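Local coordinates for protein glucosamine--fructose-6-phosphate aminotransferase [isomerizing] (Francisella tularensis subsp. tularensis, PDB 3TBF) that probably makes glucosamine 6-phosphate from fructose 6-phosphate and glutamine-derived ammonia, this construct being the C-terminal domain with its two SIS domains, at residues A[10-15]-A[357-362]; A[74-79]-A[175-180]; A[87-92]-A[115-120]; A[279-284]-A[306-311]. All coordinates share one frame; numbering follows the deposited sequence.

Contact 1: residues A[10-15]-A[357-362]; sequences YKHYML and TDVDQP
Met-14 and Asp-360 bring their CA atoms to 6.0 Å where the first turn of helix 13-19 meets the tail that follows helix 335-355. Asp-360, from the far end of the chain, binds this helix start, its carboxylate gripping two successive backbone N-H groups. Asp-360 OD2 takes the N-H of Tyr-13 at 2.8 Å, on the syn side and 17° out of the carboxylate plane. Asp-360 OD1 takes the N-H of Met-14, also at 2.8 Å, through its syn lone pair. Two bonds to neighbouring amides fix the rotation of the carboxylate, and the helix start probably favours its negative charge. The Tyr-13 ring stands beside it with an edge, CD2, at 3.3 Å from Asp-360 OD2. Its plane is turned 64° from the carboxylate.

His-12 holds the N-cap position, and its ND1 is hydrogen-bonded to Tyr-349 of helix 335-355. Val-359 is buried next to it. Met-14, a selenomethionine, has CG anti to the backbone N (chi1 -173°), and its extended chain carries SE to 4.2 Å from Val-359 CB. The two side chains cross at about a right angle. Val-359 CG2 lies over one face of the His-12 imidazole, 3.3 Å from CD2.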
loop_
_atom_site.group_PDB
_atom_site.type_symbol
_atom_site.label_atom_id
_atom_site.label_comp_id
_atom_site.label_asym_id
_atom_site.label_seq_id
_atom_site.Cartn_x
_atom_site.Cartn_y
_atom_site.Cartn_z
ATOM N N TYR A 10 21.792 26.408 12.565
ATOM C CA TYR A 10 21.525 25.000 12.854
ATOM C C TYR A 10 22.701 24.192 12.424
ATOM O O TYR A 10 23.396 24.581 11.567
ATOM C CB TYR A 10 20.241 24.505 12.174
ATOM C CG TYR A 10 19.036 25.166 12.746
ATOM C CD1 TYR A 10 18.454 24.672 13.889
ATOM C CD2 TYR A 10 18.527 26.349 12.202
ATOM C CE1 TYR A 10 17.394 25.273 14.439
ATOM C CE2 TYR A 10 17.437 26.948 12.745
ATOM C CZ TYR A 10 16.884 26.399 13.872
ATOM O OH TYR A 10 15.797 26.933 14.474
ATOM N N LYS A 11 22.877 23.031 13.031
ATOM C CA LYS A 11 24.003 22.133 12.778
ATOM C C LYS A 11 24.024 21.541 11.374
ATOM O O LYS A 11 25.083 21.281 10.844
ATOM C CB LYS A 11 23.913 20.991 13.783
ATOM C CG LYS A 11 25.242 20.376 14.213
ATOM C CD LYS A 11 25.532 20.745 15.654
ATOM C CE LYS A 11 24.504 20.145 16.639
ATOM N NZ LYS A 11 24.872 20.491 18.072
ATOM N N HIS A 12 22.843 21.320 10.798
ATOM C CA HIS A 12 22.642 20.697 9.493
ATOM C C HIS A 12 21.448 21.348 8.847
ATOM O O HIS A 12 20.552 21.823 9.557
ATOM C CB HIS A 12 22.307 19.231 9.667
ATOM C CG HIS A 12 23.428 18.431 10.229
ATOM N ND1 HIS A 12 23.575 18.200 11.583
ATOM C CD2 HIS A 12 24.482 17.837 9.627
ATOM C CE1 HIS A 12 24.665 17.482 11.787
ATOM N NE2 HIS A 12 25.231 17.249 10.617
ATOM N N TYR A 13 21.396 21.366 7.533
ATOM C CA TYR A 13 20.233 21.915 6.862
ATOM C C TYR A 13 18.967 21.157 7.205
ATOM O O TYR A 13 17.894 21.752 7.367
ATOM C CB TYR A 13 20.384 21.920 5.346
ATOM C CG TYR A 13 21.376 22.894 4.827
ATOM C CD1 TYR A 13 21.014 24.204 4.520
ATOM C CD2 TYR A 13 22.690 22.507 4.629
ATOM C CE1 TYR A 13 21.968 25.119 4.034
ATOM C CE2 TYR A 13 23.645 23.391 4.159
ATOM C CZ TYR A 13 23.292 24.679 3.847
ATOM O OH TYR A 13 24.290 25.502 3.355
HETATM N N MSE A 14 19.067 19.848 7.311
HETATM C CA MSE A 14 17.870 19.065 7.627
HETATM C C MSE A 14 17.237 19.562 8.930
HETATM O O MSE A 14 16.037 19.628 9.033
HETATM C CB MSE A 14 18.155 17.580 7.757
HETATM C CG MSE A 14 16.873 16.852 7.897
HETATM SE SE MSE A 14 17.047 14.958 7.905
HETATM C CE MSE A 14 15.157 14.386 8.441
ATOM N N LEU A 15 18.052 19.907 9.910
ATOM C CA LEU A 15 17.527 20.322 11.199
ATOM C C LEU A 15 16.937 21.715 11.098
ATOM O O LEU A 15 15.921 21.996 11.668
ATOM C CB LEU A 15 18.617 20.280 12.267
ATOM C CG LEU A 15 18.170 20.488 13.693
ATOM C CD1 LEU A 15 17.159 19.439 14.059
ATOM C CD2 LEU A 15 19.403 20.471 14.643
ATOM N N THR A 357 25.449 8.730 9.423
ATOM C CA THR A 357 25.039 8.838 8.018
ATOM C C THR A 357 24.733 10.283 7.684
ATOM O O THR A 357 24.718 11.141 8.559
ATOM C CB THR A 357 23.853 7.893 7.633
ATOM O OG1 THR A 357 22.866 7.863 8.671
ATOM C CG2 THR A 357 24.365 6.465 7.346
ATOM N N ASP A 358 24.571 10.552 6.398
ATOM C CA ASP A 358 24.522 11.928 5.891
ATOM C C ASP A 358 23.110 12.410 6.091
ATOM O O ASP A 358 22.150 11.683 5.796
ATOM C CB ASP A 358 24.863 11.998 4.379
ATOM C CG ASP A 358 26.372 11.977 4.105
ATOM O OD1 ASP A 358 27.155 12.467 4.964
ATOM O OD2 ASP A 358 26.770 11.467 3.023
ATOM N N VAL A 359 22.942 13.614 6.607
ATOM C CA VAL A 359 21.588 14.117 6.670
ATOM C C VAL A 359 21.347 15.122 5.568
ATOM O O VAL A 359 20.247 15.267 5.106
ATOM C CB VAL A 359 21.209 14.610 8.070
ATOM C CG1 VAL A 359 21.057 13.398 8.974
ATOM C CG2 VAL A 359 22.238 15.597 8.597
ATOM N N ASP A 360 22.382 15.801 5.126
ATOM C CA ASP A 360 22.204 16.802 4.103
ATOM C C ASP A 360 22.598 16.241 2.727
ATOM O O ASP A 360 23.330 15.253 2.630
ATOM C CB ASP A 360 23.027 18.040 4.458
ATOM C CG ASP A 360 22.421 18.850 5.627
ATOM O OD1 ASP A 360 21.191 18.730 5.920
ATOM O OD2 ASP A 360 23.205 19.627 6.237
ATOM N N GLN A 361 22.077 16.860 1.669
ATOM C CA GLN A 361 22.477 16.529 0.304
ATOM C C GLN A 361 23.798 17.246 0.011
ATOM O O GLN A 361 24.207 18.159 0.750
ATOM C CB GLN A 361 21.423 16.965 -0.723
ATOM C CG GLN A 361 19.988 16.435 -0.521
ATOM C CD GLN A 361 18.959 17.202 -1.394
ATOM O OE1 GLN A 361 19.238 17.513 -2.552
ATOM N NE2 GLN A 361 17.785 17.506 -0.837
ATOM N N PRO A 362 24.498 16.814 -1.035
ATOM C CA PRO A 362 25.606 17.574 -1.607
ATOM C C PRO A 362 25.210 18.937 -2.202
ATOM O O PRO A 362 26.056 19.829 -2.312
ATOM C CB PRO A 362 26.108 16.657 -2.721
ATOM C CG PRO A 362 25.549 15.278 -2.423
ATOM C CD PRO A 362 24.679 15.372 -1.210
#

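Contact 2: residues A[74-79]-A[175-180]; sequences YWIEKY and AIFTLV
Trp-75, Ile-76 and Tyr-79 of helix 63-80 pack on Ala-175, Phe-177 and Thr-178 of helix 165-184. The two segments run nearly parallel, their axes crossing at -19° and approaching to 9.4 Å. No hydrogen bond joins the segments, so the contact is van der Waals throughout.

The aliphatic and hydroxyl contacts centre on Thr-178, which has the most surface buried here. Its CG2 sits between Trp-75 O at 3.7 Å and Tyr-79 CB at 3.8 Å. Its OG1 lies 3.5 Å from Ile-76 CG1. That hydroxyl is hydrogen-bonded to Leu-174 O in its own helix. A chi1 of -67° sets OG1 beside the backbone N, where it reaches Leu-174 O, and the methyl is then left to fit between Trp-75 O and Tyr-79 CB.

The aromatic contacts flank it. The six-membered part of the Trp-75 indole brings CZ3 to 3.7 Å from Ala-175 N and 3.9 Å from Ala-175 CB. Ile-76 CD1 meets the edge of the Phe-177 ring, 4.2 Å from CE2. Outside the contact, Trp-75 NE1 is hydrogen-bonded to Asp-333 O and Tyr-79 OH to Asp-333 OD2.

Ile-76 and Phe-177 also touch Ile-57 of strand 56-61. The pair of helices therefore packs against the parallel sheet, as in the alpha-beta-alpha sandwich of an SIS domain.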
loop_
_atom_site.group_PDB
_atom_site.type_symbol
_atom_site.label_atom_id
_atom_site.label_comp_id
_atom_site.label_asym_id
_atom_site.label_seq_id
_atom_site.Cartn_x
_atom_site.Cartn_y
_atom_site.Cartn_z
ATOM N N TYR A 74 -8.278 10.315 3.573
ATOM C CA TYR A 74 -9.149 10.116 4.725
ATOM C C TYR A 74 -9.972 11.397 4.881
ATOM O O TYR A 74 -11.197 11.333 5.086
ATOM C CB TYR A 74 -8.344 9.826 5.989
ATOM C CG TYR A 74 -7.793 8.427 6.059
ATOM C CD1 TYR A 74 -6.667 8.069 5.350
ATOM C CD2 TYR A 74 -8.372 7.454 6.872
ATOM C CE1 TYR A 74 -6.122 6.741 5.400
ATOM C CE2 TYR A 74 -7.842 6.140 6.942
ATOM C CZ TYR A 74 -6.714 5.794 6.192
ATOM O OH TYR A 74 -6.177 4.499 6.236
ATOM N N TRP A 75 -9.305 12.555 4.755
ATOM C CA TRP A 75 -9.933 13.878 4.993
ATOM C C TRP A 75 -10.956 14.146 3.886
ATOM O O TRP A 75 -12.059 14.583 4.163
ATOM C CB TRP A 75 -8.899 15.012 4.933
ATOM C CG TRP A 75 -7.926 15.059 6.006
ATOM C CD1 TRP A 75 -8.106 14.644 7.290
ATOM C CD2 TRP A 75 -6.617 15.647 5.949
ATOM N NE1 TRP A 75 -6.976 14.919 8.037
ATOM C CE2 TRP A 75 -6.057 15.551 7.242
ATOM C CE3 TRP A 75 -5.875 16.241 4.944
ATOM C CZ2 TRP A 75 -4.775 16.017 7.553
ATOM C CZ3 TRP A 75 -4.581 16.722 5.254
ATOM C CH2 TRP A 75 -4.052 16.601 6.560
ATOM N N ILE A 76 -10.569 13.877 2.650
ATOM C CA ILE A 76 -11.420 14.176 1.512
ATOM C C ILE A 76 -12.724 13.409 1.522
ATOM O O ILE A 76 -13.781 13.966 1.290
ATOM C CB ILE A 76 -10.740 13.935 0.184
ATOM C CG1 ILE A 76 -9.623 14.956 -0.023
ATOM C CG2 ILE A 76 -11.767 14.085 -0.915
ATOM C CD1 ILE A 76 -8.659 14.630 -1.084
ATOM N N GLU A 77 -12.632 12.118 1.769
ATOM C CA GLU A 77 -13.804 11.289 1.869
ATOM C C GLU A 77 -14.683 11.652 3.051
ATOM O O GLU A 77 -15.878 11.779 2.899
ATOM C CB GLU A 77 -13.369 9.818 1.888
ATOM C CG GLU A 77 -12.769 9.420 0.529
ATOM C CD GLU A 77 -13.097 7.987 0.045
ATOM O OE1 GLU A 77 -13.647 7.173 0.855
ATOM O OE2 GLU A 77 -12.790 7.723 -1.166
ATOM N N LYS A 78 -14.079 11.876 4.202
ATOM C CA LYS A 78 -14.814 12.126 5.411
ATOM C C LYS A 78 -15.459 13.508 5.457
ATOM O O LYS A 78 -16.611 13.608 5.849
ATOM C CB LYS A 78 -13.878 11.994 6.631
ATOM C CG LYS A 78 -14.512 12.384 7.953
ATOM C CD LYS A 78 -13.673 11.907 9.172
ATOM C CE LYS A 78 -14.333 12.362 10.459
ATOM N NZ LYS A 78 -13.564 11.956 11.664
ATOM N N TYR A 79 -14.705 14.561 5.103
ATOM C CA TYR A 79 -15.163 15.933 5.210
ATOM C C TYR A 79 -15.749 16.503 3.946
ATOM O O TYR A 79 -16.781 17.117 4.003
ATOM C CB TYR A 79 -14.026 16.842 5.682
ATOM C CG TYR A 79 -13.618 16.587 7.094
ATOM C CD1 TYR A 79 -14.345 17.102 8.164
ATOM C CD2 TYR A 79 -12.530 15.806 7.388
ATOM C CE1 TYR A 79 -13.975 16.851 9.506
ATOM C CE2 TYR A 79 -12.156 15.543 8.707
ATOM C CZ TYR A 79 -12.875 16.073 9.758
ATOM O OH TYR A 79 -12.460 15.813 11.029
ATOM N N ALA A 175 -5.368 19.764 3.239
ATOM C CA ALA A 175 -6.425 20.102 4.201
ATOM C C ALA A 175 -7.224 21.304 3.759
ATOM O O ALA A 175 -8.439 21.321 3.917
ATOM C CB ALA A 175 -5.861 20.424 5.592
ATOM N N ILE A 176 -6.538 22.313 3.243
ATOM C CA ILE A 176 -7.201 23.511 2.764
ATOM C C ILE A 176 -8.081 23.188 1.543
ATOM O O ILE A 176 -9.228 23.561 1.506
ATOM C CB ILE A 176 -6.171 24.604 2.396
ATOM C CG1 ILE A 176 -5.588 25.199 3.665
ATOM C CG2 ILE A 176 -6.782 25.702 1.494
ATOM C CD1 ILE A 176 -4.282 25.923 3.382
ATOM N N PHE A 177 -7.522 22.497 0.565
ATOM C CA PHE A 177 -8.270 21.929 -0.551
ATOM C C PHE A 177 -9.507 21.119 -0.093
ATOM O O PHE A 177 -10.592 21.275 -0.640
ATOM C CB PHE A 177 -7.322 21.046 -1.396
ATOM C CG PHE A 177 -8.014 20.236 -2.441
ATOM C CD1 PHE A 177 -8.598 20.853 -3.507
ATOM C CD2 PHE A 177 -8.061 18.867 -2.358
ATOM C CE1 PHE A 177 -9.245 20.123 -4.487
ATOM C CE2 PHE A 177 -8.707 18.129 -3.335
ATOM C CZ PHE A 177 -9.290 18.773 -4.409
ATOM N N THR A 178 -9.357 20.274 0.915
ATOM C CA THR A 178 -10.514 19.552 1.434
ATOM C C THR A 178 -11.599 20.518 1.818
ATOM O O THR A 178 -12.744 20.292 1.452
ATOM C CB THR A 178 -10.167 18.693 2.642
ATOM O OG1 THR A 178 -9.308 17.649 2.216
ATOM C CG2 THR A 178 -11.365 18.058 3.237
ATOM N N LEU A 179 -11.262 21.598 2.533
ATOM C CA LEU A 179 -12.312 22.519 3.004
ATOM C C LEU A 179 -12.903 23.367 1.857
ATOM O O LEU A 179 -14.114 23.618 1.806
ATOM C CB LEU A 179 -11.818 23.387 4.148
ATOM C CG LEU A 179 -11.314 22.625 5.384
ATOM C CD1 LEU A 179 -10.657 23.571 6.428
ATOM C CD2 LEU A 179 -12.400 21.872 6.074
ATOM N N VAL A 180 -12.090 23.781 0.918
ATOM C CA VAL A 180 -12.608 24.434 -0.266
ATOM C C VAL A 180 -13.622 23.599 -1.032
ATOM O O VAL A 180 -14.658 24.068 -1.399
ATOM C CB VAL A 180 -11.467 24.791 -1.234
ATOM C CG1 VAL A 180 -12.043 25.178 -2.648
ATOM C CG2 VAL A 180 -10.559 25.945 -0.610
#

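Contact 3: residues A[87-92]-A[115-120]; sequences EIASEI and ADTLES
Ala-89 presses its methyl onto the first turn of helix 115-124, its CA 5.1 Å from that of Thr-117. Ala-89 CB is 3.6 Å from Thr-117 N and 3.7 Å from Asp-116 CB. It also lies 3.7 Å from Thr-117 OG1, a buried hydroxyl with no polar partner in the model.

Asp-116 comes next in buried surface. Its carboxylate reaches alongside Ser-90, with OD2 3.3 Å from Ser-90 CB. This is a contact with carbon, not a hydrogen bond. The other oxygen, OD1, makes a salt bridge to Arg-93. Ser-90 OG is hydrogen-bonded instead to Glu-264 of the second subunit.

Ser-120 is the third. Its OG bonds at 3.0 Å to Asp-116 O, one turn back in the same helix. A chi1 of -67° places this hydroxyl on the backbone N side, within range of that oxygen. Asp-116 O also accepts from Ser-120 N, and the two donors come from opposite faces of the carbonyl plane. On the other side of the contact Ile-92 CG2 touches Ser-120 OG at 3.5 Å.

Ala-89, Ile-92 and Ser-120 all rest on Val-60 of strand 56-61. Thr-117 and Ser-120 also touch strand 103-109. The short helix 89-92 follows strand 84-88, the outermost strand of the sheet within this chain. It thus lies beside helix 115-124 over the parallel sheet, with the second subunit at Ser-90 and Glu-91.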
loop_
_atom_site.group_PDB
_atom_site.type_symbol
_atom_site.label_atom_id
_atom_site.label_comp_id
_atom_site.label_asym_id
_atom_site.label_seq_id
_atom_site.Cartn_x
_atom_site.Cartn_y
_atom_site.Cartn_z
ATOM N N GLU A 87 -2.767 6.790 -5.988
ATOM C CA GLU A 87 -1.935 5.818 -6.654
ATOM C C GLU A 87 -0.492 6.239 -6.881
ATOM O O GLU A 87 -0.202 7.390 -7.186
ATOM C CB GLU A 87 -2.586 5.391 -7.968
ATOM C CG GLU A 87 -2.162 3.899 -8.370
ATOM C CD GLU A 87 -2.986 3.311 -9.528
ATOM O OE1 GLU A 87 -4.228 3.565 -9.565
ATOM O OE2 GLU A 87 -2.381 2.583 -10.361
ATOM N N ILE A 88 0.413 5.292 -6.742
ATOM C CA ILE A 88 1.791 5.513 -7.079
ATOM C C ILE A 88 2.024 5.783 -8.575
ATOM O O ILE A 88 1.588 5.029 -9.479
ATOM C CB ILE A 88 2.661 4.332 -6.635
ATOM C CG1 ILE A 88 2.729 4.299 -5.118
ATOM C CG2 ILE A 88 4.125 4.542 -7.067
ATOM C CD1 ILE A 88 2.616 2.921 -4.564
ATOM N N ALA A 89 2.743 6.865 -8.826
ATOM C CA ALA A 89 2.942 7.330 -10.185
ATOM C C ALA A 89 3.651 6.306 -11.101
ATOM O O ALA A 89 3.339 6.223 -12.257
ATOM C CB ALA A 89 3.733 8.596 -10.145
ATOM N N SER A 90 4.642 5.584 -10.614
ATOM C CA SER A 90 5.336 4.665 -11.484
ATOM C C SER A 90 4.508 3.467 -11.845
ATOM O O SER A 90 4.866 2.755 -12.790
ATOM C CB SER A 90 6.609 4.187 -10.839
ATOM O OG SER A 90 6.328 3.329 -9.751
ATOM N N GLU A 91 3.387 3.254 -11.154
ATOM C CA GLU A 91 2.464 2.172 -11.532
ATOM C C GLU A 91 1.338 2.659 -12.420
ATOM O O GLU A 91 1.062 1.996 -13.448
ATOM C CB GLU A 91 1.902 1.490 -10.308
ATOM C CG GLU A 91 2.969 0.673 -9.617
ATOM C CD GLU A 91 3.260 -0.646 -10.371
ATOM O OE1 GLU A 91 2.268 -1.236 -10.833
ATOM O OE2 GLU A 91 4.430 -1.085 -10.517
ATOM N N ILE A 92 0.689 3.783 -12.081
ATOM C CA ILE A 92 -0.445 4.215 -12.880
ATOM C C ILE A 92 0.008 4.621 -14.259
ATOM O O ILE A 92 -0.740 4.505 -15.242
ATOM C CB ILE A 92 -1.280 5.342 -12.236
ATOM C CG1 ILE A 92 -2.629 5.500 -12.943
ATOM C CG2 ILE A 92 -0.558 6.678 -12.193
ATOM C CD1 ILE A 92 -3.427 6.677 -12.284
ATOM N N ALA A 115 9.558 12.695 -12.709
ATOM C CA ALA A 115 9.302 12.090 -14.020
ATOM C C ALA A 115 7.962 11.353 -14.112
ATOM O O ALA A 115 7.101 11.689 -14.920
ATOM C CB ALA A 115 10.418 11.145 -14.372
ATOM N N ASP A 116 7.785 10.353 -13.283
ATOM C CA ASP A 116 6.592 9.523 -13.357
ATOM C C ASP A 116 5.279 10.287 -13.092
ATOM O O ASP A 116 4.272 10.087 -13.782
ATOM C CB ASP A 116 6.729 8.357 -12.381
ATOM C CG ASP A 116 7.767 7.298 -12.849
ATOM O OD1 ASP A 116 7.937 7.078 -14.079
ATOM O OD2 ASP A 116 8.390 6.665 -11.960
ATOM N N THR A 117 5.288 11.129 -12.088
ATOM C CA THR A 117 4.178 12.024 -11.849
ATOM C C THR A 117 3.878 12.920 -13.051
ATOM O O THR A 117 2.725 13.016 -13.509
ATOM C CB THR A 117 4.457 12.908 -10.639
ATOM O OG1 THR A 117 4.840 12.057 -9.560
ATOM C CG2 THR A 117 3.226 13.661 -10.241
ATOM N N LEU A 118 4.913 13.579 -13.558
ATOM C CA LEU A 118 4.756 14.425 -14.734
ATOM C C LEU A 118 4.254 13.635 -15.921
ATOM O O LEU A 118 3.373 14.089 -16.635
ATOM C CB LEU A 118 6.088 15.066 -15.094
ATOM C CG LEU A 118 6.090 15.949 -16.315
ATOM C CD1 LEU A 118 5.151 17.110 -16.160
ATOM C CD2 LEU A 118 7.515 16.432 -16.553
ATOM N N GLU A 119 4.790 12.446 -16.153
ATOM C CA GLU A 119 4.289 11.678 -17.281
ATOM C C GLU A 119 2.867 11.114 -17.048
ATOM O O GLU A 119 2.149 10.883 -18.003
ATOM C CB GLU A 119 5.263 10.567 -17.615
ATOM C CG GLU A 119 6.616 11.083 -18.098
ATOM C CD GLU A 119 6.516 11.759 -19.460
ATOM O OE1 GLU A 119 5.529 11.479 -20.205
ATOM O OE2 GLU A 119 7.434 12.579 -19.755
ATOM N N SER A 120 2.461 10.880 -15.793
ATOM C CA SER A 120 1.066 10.542 -15.493
ATOM C C SER A 120 0.176 11.721 -15.815
ATOM O O SER A 120 -0.921 11.548 -16.337
ATOM C CB SER A 120 0.872 10.139 -14.032
ATOM O OG SER A 120 1.540 8.930 -13.771
#

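Contact 4: residues A[279-284]-A[306-311]; sequences IVAVVP and LILFVD
The beta-alpha-beta unit of strand 278-283, helix 289-301 and strand 305-311 closes here, as Ile-279 to Val-283 pair in parallel with Leu-306 to Val-310. The strand axes are 4.7 Å apart and the chain directions differ by 14°.

Five backbone hydrogen bonds alternate between the strands. Ile-307 N donates to Ile-279 O, and Ala-281 N to Ile-307 O. Phe-309 N gives the straightest bond, to Ala-281 O at 2.9 Å with an N-H...O angle of 174°. Val-283 N then binds Phe-309 O at 2.8 Å, and Asp-311 N binds Val-283 O at 3.1 Å. CA-H...O contacts fill in between, one from Val-280 CA to Ile-307 O.

Val-280, Val-282, Ile-307 and Phe-309 share one face of the sheet. Val-280 CG1, anti to the backbone N (chi1 -180°), meets the edge of the Phe-309 ring at CE2, 3.9 Å away. Helix 335-355 covers this face through Phe-340, Pro-343 and Leu-344.

The opposite face carries Ile-279, Ala-281, Val-283, Leu-306, Leu-308 and Val-310. Val-283 and Val-310 lie side by side and point the same way, with Val-283 CB 3.5 Å from Val-310 CG2. Ala-281 CB meets Leu-308 CD2 at 3.7 Å. Helix 289-301 packs on Ile-279, Val-283 and Leu-306.

Helices thus cover both faces of a five-stranded parallel sheet of order 2-1-3-4-5. The pairing is typical of the beta-alpha-beta crossover from which the Rossmann-like sheet of an SIS domain is built.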
loop_
_atom_site.group_PDB
_atom_site.type_symbol
_atom_site.label_atom_id
_atom_site.label_comp_id
_atom_site.label_asym_id
_atom_site.label_seq_id
_atom_site.Cartn_x
_atom_site.Cartn_y
_atom_site.Cartn_z
ATOM N N ILE A 279 9.626 -0.723 18.168
ATOM C CA ILE A 279 8.313 -0.468 17.628
ATOM C C ILE A 279 7.974 1.009 17.883
ATOM O O ILE A 279 7.860 1.451 19.010
ATOM C CB ILE A 279 7.248 -1.390 18.255
ATOM C CG1 ILE A 279 7.366 -2.808 17.710
ATOM C CG2 ILE A 279 5.843 -0.957 17.877
ATOM C CD1 ILE A 279 8.609 -3.521 18.108
ATOM N N VAL A 280 7.861 1.792 16.822
ATOM C CA VAL A 280 7.537 3.205 16.977
ATOM C C VAL A 280 6.077 3.408 16.577
ATOM O O VAL A 280 5.646 2.995 15.489
ATOM C CB VAL A 280 8.416 4.080 16.126
ATOM C CG1 VAL A 280 8.024 5.487 16.345
ATOM C CG2 VAL A 280 9.901 3.881 16.462
ATOM N N ALA A 281 5.290 3.971 17.463
ATOM C CA ALA A 281 3.889 4.119 17.163
ATOM C C ALA A 281 3.390 5.490 17.566
ATOM O O ALA A 281 3.896 6.131 18.487
ATOM C CB ALA A 281 3.051 2.994 17.854
ATOM N N VAL A 282 2.340 5.889 16.889
ATOM C CA VAL A 282 1.681 7.148 17.065
ATOM C C VAL A 282 0.304 6.792 17.614
ATOM O O VAL A 282 -0.436 6.038 17.006
ATOM C CB VAL A 282 1.561 7.850 15.699
ATOM C CG1 VAL A 282 0.533 8.972 15.737
ATOM C CG2 VAL A 282 2.991 8.385 15.199
ATOM N N VAL A 283 -0.018 7.324 18.803
ATOM C CA VAL A 283 -1.254 7.015 19.507
ATOM C C VAL A 283 -2.080 8.283 19.742
ATOM O O VAL A 283 -1.910 8.987 20.738
ATOM C CB VAL A 283 -0.920 6.342 20.837
ATOM C CG1 VAL A 283 -2.178 5.855 21.506
ATOM C CG2 VAL A 283 0.060 5.178 20.623
ATOM N N PRO A 284 -2.972 8.603 18.816
ATOM C CA PRO A 284 -3.729 9.827 18.866
ATOM C C PRO A 284 -5.010 9.789 19.722
ATOM O O PRO A 284 -5.478 8.736 20.189
ATOM C CB PRO A 284 -4.138 10.007 17.413
ATOM C CG PRO A 284 -4.407 8.614 16.957
ATOM C CD PRO A 284 -3.332 7.794 17.634
ATOM N N LEU A 306 8.543 -0.731 22.803
ATOM C CA LEU A 306 7.548 0.242 22.413
ATOM C C LEU A 306 8.079 1.638 22.707
ATOM O O LEU A 306 8.493 1.925 23.853
ATOM C CB LEU A 306 6.220 0.046 23.184
ATOM C CG LEU A 306 5.150 -0.937 22.664
ATOM C CD1 LEU A 306 5.809 -2.227 22.177
ATOM C CD2 LEU A 306 4.055 -1.268 23.721
ATOM N N ILE A 307 8.086 2.460 21.642
ATOM C CA ILE A 307 8.442 3.879 21.673
ATOM C C ILE A 307 7.252 4.621 21.129
ATOM O O ILE A 307 6.940 4.526 19.917
ATOM C CB ILE A 307 9.644 4.133 20.788
ATOM C CG1 ILE A 307 10.853 3.378 21.349
ATOM C CG2 ILE A 307 9.927 5.564 20.711
ATOM C CD1 ILE A 307 11.974 3.282 20.381
ATOM N N LEU A 308 6.551 5.319 22.022
ATOM C CA LEU A 308 5.233 5.819 21.695
ATOM C C LEU A 308 5.148 7.305 21.774
ATOM O O LEU A 308 5.562 7.890 22.747
ATOM C CB LEU A 308 4.194 5.220 22.607
ATOM C CG LEU A 308 4.186 3.697 22.780
ATOM C CD1 LEU A 308 3.184 3.380 23.840
ATOM C CD2 LEU A 308 3.896 2.940 21.480
ATOM N N PHE A 309 4.586 7.900 20.730
ATOM C CA PHE A 309 4.264 9.272 20.695
ATOM C C PHE A 309 2.771 9.398 20.769
ATOM O O PHE A 309 2.020 8.945 19.920
ATOM C CB PHE A 309 4.772 9.876 19.410
ATOM C CG PHE A 309 6.252 9.810 19.266
ATOM C CD1 PHE A 309 7.077 10.585 20.046
ATOM C CD2 PHE A 309 6.816 8.976 18.361
ATOM C CE1 PHE A 309 8.455 10.520 19.921
ATOM C CE2 PHE A 309 8.193 8.922 18.227
ATOM C CZ PHE A 309 9.005 9.702 19.037
ATOM N N VAL A 310 2.331 10.065 21.794
ATOM C CA VAL A 310 1.000 9.903 22.321
ATOM C C VAL A 310 0.441 11.282 22.557
ATOM O O VAL A 310 1.168 12.156 22.923
ATOM C CB VAL A 310 1.176 9.104 23.644
ATOM C CG1 VAL A 310 0.225 9.576 24.756
ATOM C CG2 VAL A 310 1.209 7.595 23.376
ATOM N N ASP A 311 -0.844 11.488 22.320
ATOM C CA ASP A 311 -1.486 12.770 22.626
ATOM C C ASP A 311 -1.707 12.814 24.130
ATOM O O ASP A 311 -2.060 11.778 24.727
ATOM C CB ASP A 311 -2.825 12.925 21.907
ATOM C CG ASP A 311 -3.473 14.291 22.144
ATOM O OD1 ASP A 311 -3.989 14.568 23.258
ATOM O OD2 ASP A 311 -3.459 15.120 21.211
#

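How the contacts relate
Contacts 2 and 3 belong to the SIS domain near the N-terminal end, and contact 4 to the other. Contact 1 joins the two ends of the modelled chain, so the other three are nested inside its loop. Contact 3 lies within the loop closed by contact 2, their nearest atoms about 11 Å apart, and both touch the second subunit. Their segments also meet across the subunit interface, where Glu-91 of one subunit is hydrogen-bonded to Tyr-74 of the other. Contact 4 comes later in the chain, with its centre about 32 Å from contact 3, across the chain's centre. Helix 335-355 covers one face of contact 4 and also touches contact 1, about 26 Å away between centres.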